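Local coordinates for protein putative N-acetylmuramoyl-L-alanine amidase,autolysin cwp6 (Peptoclostridium difficile, PDB 5J72) that probably cleaves the amide bond between N-acetylmuramic acid and L-alanine in peptidoglycan as a zinc-dependent amidase, and carries CWB2 modules that fix it to the cell wall, at residues K254-N259 with D283-I288; I261-G266 with A311-G316. All coordinates share one frame; numbering follows the deposited sequence.

Both contacts belong to one parallel four-stranded sheet of a CWB2 module, and their segments alternate along the chain. Contact 2 is its buried middle, where strands 260-265 and 308-314 pair through backbone hydrogen bonds and aliphatic and aromatic side chains. Contact 1 lies at the N-terminal ends of strands 260-265 and 287-290, partly open to solvent, where the loop before the first meets the turn before the second; there side-chain amide and imidazole groups do the bonding. Strand 260-265 joins them, being flanked by 287-290 and 308-314. They touch directly: I288 N lies 2.9 Å from Y262 O, and D283 OD2 lies 2.5 Å from Y262 OH, both probable hydrogen bonds.

Contact 1: K254-N259 with D283-I288; sequences KYHDVN and DQQPII
A Schellman motif closing helix 270-283 sets up this contact, in which the turn leading into edge strand 287-290 of a CWB2 sheet receives the loop before strand 260-265. Q284, with positive phi, is the C-prime residue; Q285 N bonds back to A280 O and Q284 N to G281 O. The carbonyl of Q284 is taken by H256: H256 NE2 donates to Q284 O over 2.8 Å at 172°, in the plane of the imidazole and on a lone pair of the carbonyl. This bond implies a proton on NE2. The ring also meets the side chain of Q284, crossing it at about a right angle, with H256 CE1 3.2 Å from Q284 OE1.

Q285 clasps the loop with both ends of its amide. The chain bends at the CB-CG bond (chi2 -76°), which turns the amide back to the 254-259 backbone. Q285 NE2 donates almost straight to D257 O (3.1 Å), the acceptor lying in the amide plane, while Q285 OE1 accepts N259 N at 2.8 Å through a more bent bond (146°). OE1 also takes the N-H of K260, so three backbone groups fix the rotation of this buried amide. The loop has further bonds, V258 N to D253 OD1 and V258 O to Q306 NE2.

Beside these polar bonds, V258 meets the CG-CD edge of the P286 ring, and helix 241-253 covers both through I252. The methyl V258 CG1, anti to the backbone N, rests 3.7 Å from both P286 CD and P286 CG.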
# COMPACT_ATOMS: atom_id res chain seq x y z
N LYS A 254 -12.91 -3.72 24.62
CA LYS A 254 -13.55 -4.81 25.39
C LYS A 254 -12.75 -6.08 25.22
O LYS A 254 -12.89 -7.00 26.03
CB LYS A 254 -14.95 -5.08 24.85
CG LYS A 254 -15.99 -4.02 25.17
CD LYS A 254 -17.20 -4.39 24.34
CE LYS A 254 -18.53 -3.82 24.83
NZ LYS A 254 -19.70 -4.75 24.44
N TYR A 255 -11.90 -6.16 24.15
CA TYR A 255 -11.08 -7.37 23.92
C TYR A 255 -9.68 -7.25 24.47
O TYR A 255 -9.15 -8.21 25.02
CB TYR A 255 -10.95 -7.62 22.40
CG TYR A 255 -12.23 -8.18 21.85
CD1 TYR A 255 -13.37 -7.38 21.70
CD2 TYR A 255 -12.34 -9.53 21.54
CE1 TYR A 255 -14.60 -7.94 21.29
CE2 TYR A 255 -13.55 -10.09 21.12
CZ TYR A 255 -14.67 -9.29 21.01
OH TYR A 255 -15.82 -9.93 20.60
N HIS A 256 -9.04 -6.07 24.28
CA HIS A 256 -7.69 -5.87 24.82
C HIS A 256 -7.51 -4.36 24.93
O HIS A 256 -8.26 -3.61 24.32
CB HIS A 256 -6.59 -6.50 23.95
CG HIS A 256 -6.69 -6.09 22.51
ND1 HIS A 256 -7.26 -6.91 21.56
CD2 HIS A 256 -6.31 -4.96 21.88
CE1 HIS A 256 -7.23 -6.27 20.40
NE2 HIS A 256 -6.67 -5.09 20.56
N ASP A 257 -6.51 -3.93 25.69
CA ASP A 257 -6.39 -2.49 25.87
C ASP A 257 -6.07 -1.69 24.64
O ASP A 257 -5.19 -2.06 23.86
CB ASP A 257 -5.25 -2.20 26.90
CG ASP A 257 -5.57 -2.63 28.34
OD1 ASP A 257 -4.64 -2.73 29.14
OD2 ASP A 257 -6.76 -2.88 28.64
N VAL A 258 -6.77 -0.60 24.48
CA VAL A 258 -6.42 0.32 23.42
C VAL A 258 -5.32 1.25 23.98
O VAL A 258 -5.58 1.99 24.93
CB VAL A 258 -7.64 1.10 22.95
CG1 VAL A 258 -7.22 2.32 22.12
CG2 VAL A 258 -8.54 0.18 22.11
N ASN A 259 -4.11 1.20 23.42
CA ASN A 259 -3.06 2.10 23.91
C ASN A 259 -2.30 2.80 22.78
O ASN A 259 -1.32 3.47 23.02
CB ASN A 259 -2.10 1.35 24.80
CG ASN A 259 -1.48 0.19 24.13
OD1 ASN A 259 -1.49 0.06 22.89
ND2 ASN A 259 -0.99 -0.76 24.91
N ASP A 283 -1.97 -4.48 14.18
CA ASP A 283 -1.76 -4.11 15.59
C ASP A 283 -3.04 -4.27 16.41
O ASP A 283 -2.97 -4.29 17.62
CB ASP A 283 -1.41 -2.63 15.69
CG ASP A 283 -0.00 -2.28 15.18
OD1 ASP A 283 0.73 -3.21 14.72
OD2 ASP A 283 0.37 -1.08 15.24
N GLN A 284 -4.22 -4.38 15.73
CA GLN A 284 -5.54 -4.43 16.42
C GLN A 284 -5.67 -3.21 17.30
O GLN A 284 -6.09 -3.31 18.48
CB GLN A 284 -5.71 -5.73 17.27
CG GLN A 284 -5.56 -6.92 16.34
CD GLN A 284 -5.78 -8.26 17.05
OE1 GLN A 284 -6.41 -8.33 18.09
NE2 GLN A 284 -5.29 -9.34 16.45
N GLN A 285 -5.30 -2.05 16.76
CA GLN A 285 -5.43 -0.79 17.52
C GLN A 285 -6.24 0.08 16.60
O GLN A 285 -6.16 0.02 15.35
CB GLN A 285 -4.07 -0.21 17.95
CG GLN A 285 -3.37 -1.15 18.94
CD GLN A 285 -3.96 -1.05 20.35
OE1 GLN A 285 -4.33 0.02 20.84
NE2 GLN A 285 -4.10 -2.19 20.99
N PRO A 286 -7.10 0.93 17.16
CA PRO A 286 -7.96 1.73 16.28
C PRO A 286 -7.46 2.90 15.44
O PRO A 286 -6.47 3.55 15.73
CB PRO A 286 -9.03 2.25 17.24
CG PRO A 286 -8.35 2.31 18.59
CD PRO A 286 -7.16 1.37 18.57
N ILE A 287 -8.23 3.12 14.39
CA ILE A 287 -8.08 4.31 13.54
C ILE A 287 -9.12 5.30 14.13
O ILE A 287 -10.31 4.98 14.24
CB ILE A 287 -8.42 4.03 12.06
CG1 ILE A 287 -7.37 3.05 11.44
CG2 ILE A 287 -8.44 5.39 11.29
CD1 ILE A 287 -7.92 2.51 10.06
N ILE A 288 -8.63 6.47 14.55
CA ILE A 288 -9.51 7.46 15.17
C ILE A 288 -9.68 8.54 14.14
O ILE A 288 -8.69 9.10 13.64
CB ILE A 288 -8.83 7.99 16.44
CG1 ILE A 288 -8.79 6.90 17.56
CG2 ILE A 288 -9.59 9.27 16.93
CD1 ILE A 288 -10.20 6.51 18.14

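Contact 2: I261-G266 with A311-G316; sequences IYIANG and AYYIGG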
# COMPACT_ATOMS: atom_id res chain seq x y z
N ILE A 261 -3.16 4.87 18.81
CA ILE A 261 -4.17 5.25 17.84
C ILE A 261 -3.49 5.77 16.57
O ILE A 261 -2.38 6.29 16.60
CB ILE A 261 -5.17 6.31 18.36
CG1 ILE A 261 -4.43 7.61 18.79
CG2 ILE A 261 -5.98 5.71 19.53
CD1 ILE A 261 -5.45 8.71 19.17
N TYR A 262 -4.16 5.57 15.44
CA TYR A 262 -3.72 6.05 14.17
C TYR A 262 -4.80 7.03 13.80
O TYR A 262 -5.93 6.64 13.60
CB TYR A 262 -3.67 4.90 13.12
CG TYR A 262 -2.57 3.91 13.45
CD1 TYR A 262 -1.26 4.14 13.05
CD2 TYR A 262 -2.84 2.75 14.16
CE1 TYR A 262 -0.25 3.23 13.32
CE2 TYR A 262 -1.82 1.84 14.47
CZ TYR A 262 -0.53 2.09 14.03
OH TYR A 262 0.51 1.25 14.33
N ILE A 263 -4.46 8.34 13.69
CA ILE A 263 -5.48 9.36 13.40
C ILE A 263 -5.51 9.73 11.92
O ILE A 263 -4.45 9.88 11.27
CB ILE A 263 -5.12 10.61 14.24
CG1 ILE A 263 -5.25 10.27 15.74
CG2 ILE A 263 -6.03 11.76 13.86
CD1 ILE A 263 -4.58 11.34 16.65
N ALA A 264 -6.69 9.89 11.38
CA ALA A 264 -6.85 10.39 10.00
C ALA A 264 -8.01 11.41 10.03
O ALA A 264 -8.86 11.37 10.95
CB ALA A 264 -7.20 9.26 9.01
N ASN A 265 -8.05 12.31 9.03
CA ASN A 265 -9.14 13.29 8.94
C ASN A 265 -10.37 12.53 8.42
O ASN A 265 -10.30 11.93 7.38
CB ASN A 265 -8.72 14.44 8.01
CG ASN A 265 -9.75 15.53 8.01
OD1 ASN A 265 -10.92 15.25 7.72
ND2 ASN A 265 -9.39 16.78 8.35
N GLY A 266 -11.47 12.52 9.20
CA GLY A 266 -12.66 11.74 8.86
C GLY A 266 -13.21 11.99 7.49
O GLY A 266 -13.48 11.05 6.74
N ALA A 311 0.50 7.85 19.48
CA ALA A 311 -0.48 8.38 18.53
C ALA A 311 0.27 8.68 17.24
O ALA A 311 1.37 9.27 17.27
CB ALA A 311 -1.13 9.64 19.05
N TYR A 312 -0.29 8.30 16.11
CA TYR A 312 0.31 8.57 14.81
C TYR A 312 -0.66 9.38 14.04
O TYR A 312 -1.85 9.26 14.27
CB TYR A 312 0.59 7.27 14.04
CG TYR A 312 1.68 6.47 14.70
CD1 TYR A 312 1.38 5.52 15.67
CD2 TYR A 312 3.03 6.69 14.38
CE1 TYR A 312 2.38 4.82 16.32
CE2 TYR A 312 4.04 5.98 15.04
CZ TYR A 312 3.71 5.06 16.00
OH TYR A 312 4.68 4.37 16.69
N TYR A 313 -0.18 10.26 13.16
CA TYR A 313 -1.03 11.14 12.36
C TYR A 313 -0.82 10.83 10.89
O TYR A 313 0.29 11.06 10.38
CB TYR A 313 -0.65 12.62 12.64
CG TYR A 313 -0.60 12.90 14.12
CD1 TYR A 313 -1.75 13.23 14.83
CD2 TYR A 313 0.60 12.80 14.82
CE1 TYR A 313 -1.71 13.46 16.20
CE2 TYR A 313 0.65 13.02 16.19
CZ TYR A 313 -0.51 13.34 16.88
OH TYR A 313 -0.48 13.50 18.25
N ILE A 314 -1.84 10.37 10.19
CA ILE A 314 -1.69 10.01 8.79
C ILE A 314 -2.34 11.11 7.99
O ILE A 314 -3.55 11.25 8.04
CB ILE A 314 -2.40 8.63 8.46
CG1 ILE A 314 -2.01 7.55 9.51
CG2 ILE A 314 -2.04 8.15 7.01
CD1 ILE A 314 -0.47 7.31 9.69
N GLY A 315 -1.56 11.91 7.27
CA GLY A 315 -2.16 13.02 6.54
C GLY A 315 -1.24 14.25 6.66
O GLY A 315 -0.50 14.35 7.64
N GLY A 316 -1.29 15.16 5.68
CA GLY A 316 -0.45 16.36 5.73
C GLY A 316 -1.08 17.43 6.62
O GLY A 316 -2.13 17.23 7.24
O HOH W 1 -5.89 12.63 7.25
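The rings of Y262 and Y312 lie side by side, pointing the same way from one face of the sheet. Their planes are 18° apart but slid so far that they barely overlap (centroids 5.3 Å apart), and the touch is oblique, Y262 CE1 to Y312 CD1 at 3.7 Å. I261 O sits near the plane of the Y312 ring, at its edge, while F357 meets that ring edge-to-face. The hydroxyls have separate partners, D283 for Y262 and E310 OE2 for Y312.

On the other face, I263 CD1 comes obliquely to the Y313 ring, 3.6 Å from Y313 CE1. With CG1 anti to the carbonyl carbon (chi1 -65°), I263 runs alongside that tyrosine, and I328 of helix 322-329 packs on both.

Between the faces, Y312 N donates to I261 O, I263 N to Y312 O (2.8 Å) and I314 N to I263 O. Past the last of these bonds a water bridges N265 N to I314 O, 2.8 Å from each. In-register pairs 4.8 to 4.9 Å apart at CA, strand directions 27° apart and helices on both faces mark a parallel alpha/beta sheet, here the central pair of a CWB2 module.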